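Local coordinates for protein biotin transporter BioY (Lactococcus lactis subsp. cremoris, PDB 4DVE) that binds biotin in the membrane and probably works with an energy-coupling factor ABC complex that powers uptake of the vitamin, at residues A[69-72]-A[73-77]; A[115-119]-A[120-124]; A[157-160]-A[161-165]; A[176-179]-A[180-184]. One frame throughout, in Å; residues are numbered along the deposited sequence.

Contact 1: residues A[69-72]-A[73-77]; sequences ISVG and AFLAL. With BNG (nonyl beta-D-glucopyranoside), chain E.
Val71 and Leu75 meet one turn apart on helix 52-80, in a local, mostly buried side-chain contact along a continuous membrane helix. The two side chains lie side by side and point the same way, with Val71 CG1 3.9 Å from Leu75 CD1. Beneath them Leu75 N binds Val71 O at 2.9 Å. The same i to i+4 pattern runs along the turn: Ala73 N reaches Ile69 O at 2.9 Å and Ala76 N reaches Gly72 O at 2.8 Å. The bond from Phe74 N to Ser70 O is longer, 3.3 Å, and that same carbonyl also bonds Thr27 OG1. Phe74 has CG anti to its amide nitrogen (chi1 157°), which carries the ring off the helix with Val71 O at the ring's edge, near its plane. Ala73 instead presents its methyl to a bound nonyl glucoside, CB to O2 at 3.5 Å. Polar Ser70 OG is satisfied by Ser23 O. The turn packs against two other helices: Ser70, Val71 and Phe74 meet helix 13-33, while Val71, Leu75 and Phe74 meet Pro110, Leu107 and the biotin-pocket residue Trp106 of helix 100-119.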
loop_
_atom_site.group_PDB
_atom_site.type_symbol
_atom_site.label_atom_id
_atom_site.label_comp_id
_atom_site.label_asym_id
_atom_site.label_seq_id
_atom_site.Cartn_x
_atom_site.Cartn_y
_atom_site.Cartn_z
ATOM N N ILE A 69 -4.452 10.166 -1.359
ATOM C CA ILE A 69 -4.546 10.794 -2.662
ATOM C C ILE A 69 -3.515 10.172 -3.606
ATOM O O ILE A 69 -3.844 9.876 -4.745
ATOM C CB ILE A 69 -4.396 12.327 -2.545
ATOM C CG1 ILE A 69 -5.643 12.909 -1.848
ATOM C CG2 ILE A 69 -4.190 13.000 -3.906
ATOM C CD1 ILE A 69 -5.529 14.391 -1.555
ATOM N N SER A 70 -2.278 10.002 -3.143
ATOM C CA SER A 70 -1.232 9.401 -3.975
ATOM C C SER A 70 -1.587 8.007 -4.494
ATOM O O SER A 70 -1.308 7.690 -5.663
ATOM C CB SER A 70 0.084 9.264 -3.195
ATOM O OG SER A 70 0.757 10.473 -3.194
ATOM N N VAL A 71 -2.093 7.161 -3.594
ATOM C CA VAL A 71 -2.533 5.785 -3.932
ATOM C C VAL A 71 -3.763 5.834 -4.827
ATOM O O VAL A 71 -3.886 5.083 -5.802
ATOM C CB VAL A 71 -2.771 4.913 -2.652
ATOM C CG1 VAL A 71 -3.477 3.585 -2.983
ATOM C CG2 VAL A 71 -1.433 4.672 -1.946
ATOM N N GLY A 72 -4.664 6.749 -4.511
ATOM C CA GLY A 72 -5.863 6.958 -5.297
ATOM C C GLY A 72 -5.541 7.291 -6.727
ATOM O O GLY A 72 -6.172 6.767 -7.648
ATOM N N ALA A 73 -4.539 8.140 -6.916
ATOM C CA ALA A 73 -4.166 8.559 -8.243
ATOM C C ALA A 73 -3.618 7.376 -9.034
ATOM O O ALA A 73 -3.892 7.236 -10.226
ATOM C CB ALA A 73 -3.161 9.720 -8.188
ATOM N N PHE A 74 -2.801 6.560 -8.371
ATOM C CA PHE A 74 -2.251 5.345 -8.961
ATOM C C PHE A 74 -3.400 4.410 -9.406
ATOM O O PHE A 74 -3.431 3.914 -10.532
ATOM C CB PHE A 74 -1.325 4.645 -7.937
ATOM C CG PHE A 74 -1.129 3.178 -8.186
ATOM C CD1 PHE A 74 -0.420 2.731 -9.289
ATOM C CD2 PHE A 74 -1.646 2.231 -7.308
ATOM C CE1 PHE A 74 -0.266 1.358 -9.543
ATOM C CE2 PHE A 74 -1.464 0.866 -7.549
ATOM C CZ PHE A 74 -0.790 0.441 -8.664
ATOM N N LEU A 75 -4.340 4.177 -8.501
ATOM C CA LEU A 75 -5.454 3.279 -8.774
ATOM C C LEU A 75 -6.343 3.823 -9.899
ATOM O O LEU A 75 -6.794 3.058 -10.766
ATOM C CB LEU A 75 -6.280 3.033 -7.496
ATOM C CG LEU A 75 -5.581 2.271 -6.387
ATOM C CD1 LEU A 75 -6.441 2.222 -5.106
ATOM C CD2 LEU A 75 -5.263 0.872 -6.865
ATOM N N ALA A 76 -6.583 5.136 -9.880
ATOM C CA ALA A 76 -7.349 5.798 -10.929
ATOM C C ALA A 76 -6.698 5.579 -12.312
ATOM O O ALA A 76 -7.384 5.299 -13.310
ATOM C CB ALA A 76 -7.506 7.290 -10.617
ATOM N N LEU A 77 -5.372 5.682 -12.366
ATOM C CA LEU A 77 -4.647 5.419 -13.603
ATOM C C LEU A 77 -4.891 3.990 -14.092
ATOM O O LEU A 77 -5.095 3.756 -15.284
ATOM C CB LEU A 77 -3.149 5.713 -13.429
ATOM C CG LEU A 77 -2.728 7.191 -13.365
ATOM C CD1 LEU A 77 -1.221 7.308 -13.247
ATOM C CD2 LEU A 77 -3.176 7.986 -14.592
HETATM C C1 BNG E . -0.357 12.703 -9.138
HETATM C C2 BNG E . -0.341 12.938 -7.631
HETATM C C3 BNG E . -1.407 13.948 -7.225
HETATM C C4 BNG E . -1.337 15.196 -8.097
HETATM C C5 BNG E . -1.293 14.828 -9.574
HETATM C C6 BNG E . -1.146 16.071 -10.444
HETATM C "C1'" BNG E . 0.807 11.657 -10.906
HETATM C "C2'" BNG E . 2.207 11.172 -11.264
HETATM C "C3'" BNG E . 2.155 10.132 -12.378
HETATM C "C4'" BNG E . 3.518 9.478 -12.577
HETATM C "C5'" BNG E . 3.491 8.509 -13.753
HETATM C "C6'" BNG E . 4.769 7.678 -13.803
HETATM C "C7'" BNG E . 4.884 6.936 -15.130
HETATM C "C8'" BNG E . 6.015 5.915 -15.087
HETATM C "C9'" BNG E . 7.315 6.562 -14.664
HETATM O O1 BNG E . 0.710 11.827 -9.493
HETATM O O2 BNG E . -0.576 11.698 -6.954
HETATM O O3 BNG E . -1.218 14.314 -5.852
HETATM O O4 BNG E . -2.481 16.019 -7.844
HETATM O O5 BNG E . -0.195 13.948 -9.814
HETATM O O6 BNG E . -0.690 15.691 -11.747
#

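Contact 2: residues A[115-119]-A[120-124]; sequences FFLKK and LKITT. With BNG (nonyl beta-D-glucopyranoside), chain F.
Leu117 and Ile122 meet at the C-terminal end of helix 100-119 with their branched side chains crossing at about a right angle. Traced outward, Leu117 starts with CB loosely facing Thr123 OG1 at 4.3 Å. With CG turned anti to the carbonyl carbon (chi1 -71°), the chain ends in CD2, which lies 3.8 Å from Ile122 CG2. The backbone below is a Schellman motif: Ile122 N binds Leu117 O at 2.9 Å, and Lys121 N binds Lys118 O at 3.1 Å from above that carbonyl. Positive phi at Lys121 (57°) makes this reversal possible. At the start of the segment, Phe115 turns its ring edge to a bound nonyl glucoside, CE1 to O4 at 2.9 Å, and sets CD2 3.7 Å above the plane of the Phe116 ring, over its centre. Cutting Phe115 back to an alanine is likely to leave the sugar without this flank and the Phe116 face without the edge that covers it. Chemically, the apolar Leu117-Ile122 pair packs at the helix end, against Glu131 and Ile134 of helix 128-155, while the Schellman bonds supply donors to Leu117 O and Lys118 O, carbonyls that a continuing helix would have served in the i to i+4 pattern.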
loop_
_atom_site.group_PDB
_atom_site.type_symbol
_atom_site.label_atom_id
_atom_site.label_comp_id
_atom_site.label_asym_id
_atom_site.label_seq_id
_atom_site.Cartn_x
_atom_site.Cartn_y
_atom_site.Cartn_z
ATOM N N PHE A 115 -3.640 7.562 9.752
ATOM C CA PHE A 115 -4.520 7.897 10.861
ATOM C C PHE A 115 -3.996 7.415 12.229
ATOM O O PHE A 115 -4.029 8.160 13.214
ATOM C CB PHE A 115 -5.916 7.302 10.643
ATOM C CG PHE A 115 -6.873 7.611 11.762
ATOM C CD1 PHE A 115 -7.603 8.793 11.762
ATOM C CD2 PHE A 115 -7.044 6.724 12.812
ATOM C CE1 PHE A 115 -8.477 9.092 12.813
ATOM C CE2 PHE A 115 -7.907 7.014 13.859
ATOM C CZ PHE A 115 -8.620 8.205 13.862
ATOM N N PHE A 116 -3.545 6.163 12.301
ATOM C CA PHE A 116 -3.057 5.638 13.567
ATOM C C PHE A 116 -1.650 6.115 13.931
ATOM O O PHE A 116 -1.341 6.267 15.138
ATOM C CB PHE A 116 -3.213 4.118 13.640
ATOM C CG PHE A 116 -4.632 3.691 13.855
ATOM C CD1 PHE A 116 -5.243 3.882 15.106
ATOM C CD2 PHE A 116 -5.396 3.201 12.817
ATOM C CE1 PHE A 116 -6.563 3.522 15.313
ATOM C CE2 PHE A 116 -6.715 2.840 13.010
ATOM C CZ PHE A 116 -7.302 2.998 14.263
ATOM N N LEU A 117 -0.804 6.367 12.927
ATOM C CA LEU A 117 0.518 6.944 13.187
ATOM C C LEU A 117 0.372 8.320 13.846
ATOM O O LEU A 117 1.083 8.641 14.801
ATOM C CB LEU A 117 1.352 7.111 11.911
ATOM C CG LEU A 117 1.863 5.823 11.263
ATOM C CD1 LEU A 117 2.697 6.188 10.024
ATOM C CD2 LEU A 117 2.619 4.924 12.249
ATOM N N LYS A 118 -0.567 9.099 13.314
ATOM C CA LYS A 118 -0.878 10.457 13.774
ATOM C C LYS A 118 -1.521 10.405 15.154
ATOM O O LYS A 118 -1.025 11.030 16.091
ATOM C CB LYS A 118 -1.789 11.096 12.720
ATOM C CG LYS A 118 -2.115 12.541 12.853
ATOM C CD LYS A 118 -2.707 13.042 11.542
ATOM C CE LYS A 118 -3.676 14.170 11.808
ATOM N NZ LYS A 118 -4.468 14.525 10.611
ATOM N N LYS A 119 -2.562 9.581 15.309
ATOM C CA LYS A 119 -3.307 9.468 16.575
ATOM C C LYS A 119 -2.501 8.911 17.764
ATOM O O LYS A 119 -2.717 9.313 18.913
ATOM C CB LYS A 119 -4.545 8.588 16.376
ATOM C CG LYS A 119 -5.509 8.550 17.553
ATOM C CD LYS A 119 -6.345 7.273 17.541
ATOM C CE LYS A 119 -7.328 7.214 18.714
ATOM N NZ LYS A 119 -8.182 5.986 18.641
ATOM N N LEU A 120 -1.607 7.965 17.508
ATOM C CA LEU A 120 -0.756 7.418 18.559
ATOM C C LEU A 120 0.596 8.126 18.647
ATOM O O LEU A 120 1.482 7.643 19.355
ATOM C CB LEU A 120 -0.550 5.923 18.332
ATOM C CG LEU A 120 -1.856 5.118 18.286
ATOM C CD1 LEU A 120 -1.597 3.687 17.841
ATOM C CD2 LEU A 120 -2.561 5.153 19.639
ATOM N N LYS A 121 0.763 9.235 17.908
ATOM C CA LYS A 121 1.966 10.080 17.976
ATOM C C LYS A 121 3.282 9.339 17.684
ATOM O O LYS A 121 4.348 9.689 18.237
ATOM C CB LYS A 121 2.038 10.775 19.362
ATOM C CG LYS A 121 0.787 11.568 19.742
ATOM C CD LYS A 121 0.903 12.167 21.145
ATOM C CE LYS A 121 -0.039 13.348 21.347
ATOM N NZ LYS A 121 0.108 13.988 22.693
ATOM N N ILE A 122 3.216 8.351 16.790
ATOM C CA ILE A 122 4.343 7.454 16.492
ATOM C C ILE A 122 5.476 8.195 15.787
ATOM O O ILE A 122 6.657 7.914 15.941
ATOM C CB ILE A 122 3.886 6.297 15.561
ATOM C CG1 ILE A 122 2.897 5.369 16.275
ATOM C CG2 ILE A 122 5.072 5.503 15.032
ATOM C CD1 ILE A 122 3.430 4.679 17.519
ATOM N N THR A 123 5.064 9.158 15.000
ATOM C CA THR A 123 5.912 9.902 14.100
ATOM C C THR A 123 6.822 10.881 14.885
ATOM O O THR A 123 7.874 11.305 14.415
ATOM C CB THR A 123 4.911 10.565 13.112
ATOM O OG1 THR A 123 4.768 9.767 11.901
ATOM C CG2 THR A 123 5.156 11.900 12.894
ATOM N N THR A 124 6.409 11.206 16.097
ATOM C CA THR A 124 7.160 12.080 16.993
ATOM C C THR A 124 7.947 11.317 18.073
ATOM O O THR A 124 8.548 11.926 18.952
ATOM C CB THR A 124 6.176 13.069 17.621
ATOM O OG1 THR A 124 5.892 14.083 16.639
ATOM C CG2 THR A 124 6.754 13.715 18.846
HETATM C C1 BNG F . -8.437 12.624 7.644
HETATM C C2 BNG F . -7.386 13.314 8.505
HETATM C C3 BNG F . -7.330 12.695 9.897
HETATM C C4 BNG F . -8.724 12.583 10.503
HETATM C C5 BNG F . -9.695 11.938 9.521
HETATM C C6 BNG F . -11.105 11.897 10.097
HETATM C "C1'" BNG F . -9.276 12.525 5.438
HETATM C "C2'" BNG F . -8.430 12.291 4.192
HETATM C "C3'" BNG F . -9.303 12.228 2.944
HETATM C "C4'" BNG F . -8.805 11.154 1.984
HETATM C "C5'" BNG F . -8.884 11.634 0.540
HETATM C "C6'" BNG F . -9.493 10.565 -0.359
HETATM C "C7'" BNG F . -8.809 10.542 -1.721
HETATM C "C8'" BNG F . -9.538 9.611 -2.683
HETATM C "C9'" BNG F . -8.782 9.478 -3.987
HETATM O O1 BNG F . -8.527 13.286 6.384
HETATM O O2 BNG F . -6.104 13.197 7.879
HETATM O O3 BNG F . -6.504 13.501 10.745
HETATM O O4 BNG F . -8.663 11.798 11.699
HETATM O O5 BNG F . -9.700 12.679 8.302
HETATM O O6 BNG F . -12.017 12.501 9.171
#

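Contact 3: residues A[157-160]-A[161-165]; sequences IPLL and TSLIS
Pro158 and Ser162 are joined through a flat peptide group: Ser162 N lies in the plane of the Pro158 carbonyl and binds its O at 3.0 Å. The next two carbonyl planes are met at a slant, Leu159 O by Leu163 N and Leu160 O by Ile164 N. Thr161 O is gripped from both faces, since Ser165 N and Ser165 OG approach it from opposite sides, the hydroxyl at 2.7 Å. Pro158 occupies the N-cap position of the short helix 159-165, and its ring runs alongside Thr161, with CB 3.8 Å from OG1. Before it, Ile157 places CG1 between its own N and carbonyl carbon (chi1 67°), a crowded position that brings CD1 to 3.8 Å from Ser162 CB. Leu159 CG meets Leu163 CD1 at 3.7 Å, and Leu160 CG meets Ile164 CD1 at 3.9 Å; both pairs cross obliquely. Leu163 then packs on Phe145 and Ala148 of helix 128-155, where Ser162 OG bonds Ala148 O. The chemistry is therefore mixed: apolar pairs one turn apart run along the helix, Leu159 and Leu163 touching helix 128-155, whereas the serine hydroxyls are spent on backbone carbonyls, consistent with a short helix joined to helix 128-155 through Ser162.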
loop_
_atom_site.group_PDB
_atom_site.type_symbol
_atom_site.label_atom_id
_atom_site.label_comp_id
_atom_site.label_asym_id
_atom_site.label_seq_id
_atom_site.Cartn_x
_atom_site.Cartn_y
_atom_site.Cartn_z
ATOM N N ILE A 157 -13.747 -20.427 -4.731
ATOM C CA ILE A 157 -12.998 -21.399 -3.967
ATOM C C ILE A 157 -13.311 -21.255 -2.484
ATOM O O ILE A 157 -13.645 -20.160 -2.032
ATOM C CB ILE A 157 -11.484 -21.320 -4.241
ATOM C CG1 ILE A 157 -10.884 -20.043 -3.736
ATOM C CG2 ILE A 157 -11.177 -21.443 -5.739
ATOM C CD1 ILE A 157 -9.454 -20.270 -3.315
ATOM N N PRO A 158 -13.212 -22.360 -1.727
ATOM C CA PRO A 158 -13.567 -22.278 -0.306
ATOM C C PRO A 158 -12.750 -21.221 0.435
ATOM O O PRO A 158 -11.554 -21.038 0.176
ATOM C CB PRO A 158 -13.300 -23.707 0.222
ATOM C CG PRO A 158 -13.311 -24.580 -0.993
ATOM C CD PRO A 158 -12.743 -23.708 -2.099
ATOM N N LEU A 159 -13.429 -20.505 1.321
ATOM C CA LEU A 159 -12.841 -19.448 2.085
ATOM C C LEU A 159 -11.623 -19.930 2.871
ATOM O O LEU A 159 -10.627 -19.217 2.951
ATOM C CB LEU A 159 -13.877 -18.849 3.045
ATOM C CG LEU A 159 -13.320 -17.671 3.872
ATOM C CD1 LEU A 159 -12.735 -16.567 2.992
ATOM C CD2 LEU A 159 -14.380 -17.109 4.819
ATOM N N LEU A 160 -11.713 -21.128 3.456
ATOM C CA LEU A 160 -10.610 -21.691 4.229
ATOM C C LEU A 160 -9.388 -21.919 3.363
ATOM O O LEU A 160 -8.260 -21.667 3.776
ATOM C CB LEU A 160 -11.010 -23.024 4.865
ATOM C CG LEU A 160 -9.984 -23.659 5.811
ATOM C CD1 LEU A 160 -9.651 -22.698 6.944
ATOM C CD2 LEU A 160 -10.525 -24.995 6.350
ATOM N N THR A 161 -9.620 -22.392 2.152
ATOM C CA THR A 161 -8.548 -22.603 1.192
ATOM C C THR A 161 -7.874 -21.305 0.777
ATOM O O THR A 161 -6.660 -21.242 0.644
ATOM C CB THR A 161 -9.122 -23.321 -0.034
ATOM O OG1 THR A 161 -9.623 -24.562 0.418
ATOM C CG2 THR A 161 -8.092 -23.536 -1.130
ATOM N N SER A 162 -8.676 -20.285 0.547
ATOM C CA SER A 162 -8.152 -18.979 0.177
ATOM C C SER A 162 -7.329 -18.377 1.326
ATOM O O SER A 162 -6.211 -17.893 1.110
ATOM C CB SER A 162 -9.303 -18.045 -0.184
ATOM O OG SER A 162 -8.791 -16.802 -0.609
ATOM N N LEU A 163 -7.872 -18.435 2.544
ATOM C CA LEU A 163 -7.193 -17.862 3.694
ATOM C C LEU A 163 -5.846 -18.542 3.966
ATOM O O LEU A 163 -4.830 -17.869 4.195
ATOM C CB LEU A 163 -8.080 -17.946 4.942
ATOM C CG LEU A 163 -9.272 -16.999 4.938
ATOM C CD1 LEU A 163 -10.269 -17.446 6.032
ATOM C CD2 LEU A 163 -8.795 -15.563 5.152
ATOM N N ILE A 164 -5.838 -19.863 3.923
ATOM C CA ILE A 164 -4.608 -20.632 4.121
ATOM C C ILE A 164 -3.569 -20.411 3.007
ATOM O O ILE A 164 -2.366 -20.263 3.290
ATOM C CB ILE A 164 -4.905 -22.137 4.264
ATOM C CG1 ILE A 164 -5.609 -22.406 5.592
ATOM C CG2 ILE A 164 -3.616 -22.942 4.199
ATOM C CD1 ILE A 164 -6.086 -23.852 5.736
ATOM N N SER A 165 -4.036 -20.362 1.764
ATOM C CA SER A 165 -3.170 -20.114 0.607
ATOM C C SER A 165 -2.488 -18.739 0.702
ATOM O O SER A 165 -1.345 -18.563 0.250
ATOM C CB SER A 165 -3.968 -20.197 -0.703
ATOM O OG SER A 165 -4.486 -21.494 -0.894
#

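Contact 4: residues A[176-179]-A[180-184]; sequences KAIL and TVVIV. With BTN (biotin), chain D.
Thr180 and Lys176 sit one turn apart and send their polar ends in different directions. Thr180 turns OG1 anti to its carbonyl carbon (chi1 -70°), which aims the hydroxyl back at Lys176 O, 2.8 Å away. Thr180 N binds that same oxygen at 2.9 Å, and the two donors come from opposite faces of the carbonyl plane. A valine in place of Thr180 would probably leave Lys176 O with the amide as its single grip from this turn. Lys176 runs away from Thr180 and bends at chi3 (-144°), carrying NZ to biotin O3 at 2.9 Å, a weak hydrogen bond. The stronger hold on this ammonium is its salt bridge to Asp173, with Ile49 O and Asn52 OD1 as further partners. In this substrate-binding S component, helix 170-189 thus supplies one wall of the biotin pocket, while its next turn continues in regular i to i+4 bonding, within a predicted membrane-spanning segment. There Ile178 CG2 faces Val182 CG2 loosely, at 4.4 Å. Ile183 folds back over the preceding turn, with CG1 3.2 Å from Leu179 O, the oxygen that also accepts Ile183 N at 2.8 Å. The buried flanks look to two neighbours: Lys176 and Thr180 both rest on Met56 of helix 52-80, and Ala177 lies against Leu132 and Val135 of helix 128-155.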
loop_
_atom_site.group_PDB
_atom_site.type_symbol
_atom_site.label_atom_id
_atom_site.label_comp_id
_atom_site.label_asym_id
_atom_site.label_seq_id
_atom_site.Cartn_x
_atom_site.Cartn_y
_atom_site.Cartn_z
ATOM N N LYS A 176 8.521 -6.551 3.373
ATOM C CA LYS A 176 8.087 -5.252 2.817
ATOM C C LYS A 176 7.721 -4.278 3.913
ATOM O O LYS A 176 8.039 -3.111 3.806
ATOM C CB LYS A 176 6.903 -5.380 1.851
ATOM C CG LYS A 176 7.221 -6.139 0.557
ATOM C CD LYS A 176 5.931 -6.570 -0.156
ATOM C CE LYS A 176 6.040 -7.916 -0.844
ATOM N NZ LYS A 176 4.731 -8.370 -1.377
ATOM N N ALA A 177 7.013 -4.747 4.936
ATOM C CA ALA A 177 6.599 -3.887 6.047
ATOM C C ALA A 177 7.823 -3.387 6.847
ATOM O O ALA A 177 7.850 -2.217 7.274
ATOM C CB ALA A 177 5.615 -4.614 6.969
ATOM N N ILE A 178 8.816 -4.271 7.047
ATOM C CA ILE A 178 10.036 -3.927 7.772
ATOM C C ILE A 178 10.816 -2.882 6.982
ATOM O O ILE A 178 11.311 -1.893 7.555
ATOM C CB ILE A 178 11.018 -5.119 7.986
ATOM C CG1 ILE A 178 10.455 -6.273 8.833
ATOM C CG2 ILE A 178 12.309 -4.663 8.622
ATOM C CD1 ILE A 178 9.541 -5.894 9.955
ATOM N N LEU A 179 10.974 -3.122 5.683
ATOM C CA LEU A 179 11.699 -2.169 4.830
ATOM C C LEU A 179 10.952 -0.839 4.769
ATOM O O LEU A 179 11.581 0.230 4.699
ATOM C CB LEU A 179 11.890 -2.722 3.408
ATOM C CG LEU A 179 12.936 -3.832 3.271
ATOM C CD1 LEU A 179 12.812 -4.544 1.920
ATOM C CD2 LEU A 179 14.334 -3.242 3.461
ATOM N N THR A 180 9.616 -0.914 4.762
ATOM C CA THR A 180 8.775 0.292 4.825
ATOM C C THR A 180 9.117 1.153 6.047
ATOM O O THR A 180 9.380 2.350 5.917
ATOM C CB THR A 180 7.265 -0.040 4.811
ATOM O OG1 THR A 180 6.885 -0.529 3.508
ATOM C CG2 THR A 180 6.419 1.204 5.165
ATOM N N VAL A 181 9.145 0.545 7.224
ATOM C CA VAL A 181 9.431 1.299 8.444
ATOM C C VAL A 181 10.846 1.893 8.396
ATOM O O VAL A 181 11.027 3.099 8.653
ATOM C CB VAL A 181 9.172 0.477 9.714
ATOM C CG1 VAL A 181 9.536 1.281 10.988
ATOM C CG2 VAL A 181 7.710 0.042 9.738
ATOM N N VAL A 182 11.833 1.074 8.012
ATOM C CA VAL A 182 13.222 1.550 7.897
ATOM C C VAL A 182 13.331 2.738 6.923
ATOM O O VAL A 182 13.878 3.796 7.269
ATOM C CB VAL A 182 14.187 0.429 7.424
ATOM C CG1 VAL A 182 15.585 0.993 7.205
ATOM C CG2 VAL A 182 14.234 -0.720 8.438
ATOM N N ILE A 183 12.805 2.564 5.712
ATOM C CA ILE A 183 12.863 3.606 4.684
ATOM C C ILE A 183 12.121 4.892 5.094
ATOM O O ILE A 183 12.704 6.001 5.033
ATOM C CB ILE A 183 12.362 3.096 3.333
ATOM C CG1 ILE A 183 13.347 2.072 2.753
ATOM C CG2 ILE A 183 12.184 4.224 2.324
ATOM C CD1 ILE A 183 12.723 1.248 1.624
ATOM N N VAL A 184 10.874 4.762 5.553
ATOM C CA VAL A 184 10.111 5.956 5.885
ATOM C C VAL A 184 10.663 6.700 7.106
ATOM O O VAL A 184 10.684 7.938 7.083
ATOM C CB VAL A 184 8.573 5.783 5.972
ATOM C CG1 VAL A 184 8.043 4.903 4.848
ATOM C CG2 VAL A 184 8.155 5.304 7.330
HETATM C C11 BTN D . -2.631 -6.883 -9.171
HETATM O O11 BTN D . -1.663 -6.281 -9.690
HETATM O O12 BTN D . -3.523 -7.354 -9.891
HETATM C C10 BTN D . -2.754 -7.034 -7.643
HETATM C C9 BTN D . -1.934 -8.198 -7.082
HETATM C C8 BTN D . -2.156 -8.333 -5.558
HETATM C C7 BTN D . -1.124 -9.280 -4.926
HETATM C C2 BTN D . -1.287 -9.410 -3.422
HETATM S S1 BTN D . -0.881 -7.864 -2.592
HETATM C C6 BTN D . -0.697 -8.711 -1.038
HETATM C C5 BTN D . -0.108 -10.114 -1.329
HETATM N N1 BTN D . 1.331 -10.087 -1.285
HETATM C C3 BTN D . 1.892 -10.330 -2.467
HETATM O O3 BTN D . 3.103 -10.372 -2.692
HETATM N N2 BTN D . 0.911 -10.539 -3.362
HETATM C C4 BTN D . -0.408 -10.478 -2.783
#

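Overall arrangement
The four contacts follow one another along the chain without overlap, each within one run of residues, inside an all-helical membrane protein. Contact 1 is on helix 52-80, contact 2 ends helix 100-119, contact 3 starts helix 159-165, and contact 4 lies on helix 170-189. None touches another. Contacts 2 and 4 are nearest, their centres about 16 Å apart, whereas the centres of contacts 2 and 3 are about 34 Å apart, the farthest of the pairs. Contacts 1 and 4 lie on opposite sides of the chain's centre, with centres about 21 Å apart. Detergent glucosides bind at contacts 1 and 2, consistent with a surface that meets lipid, while contact 4 reaches the biotin pocket.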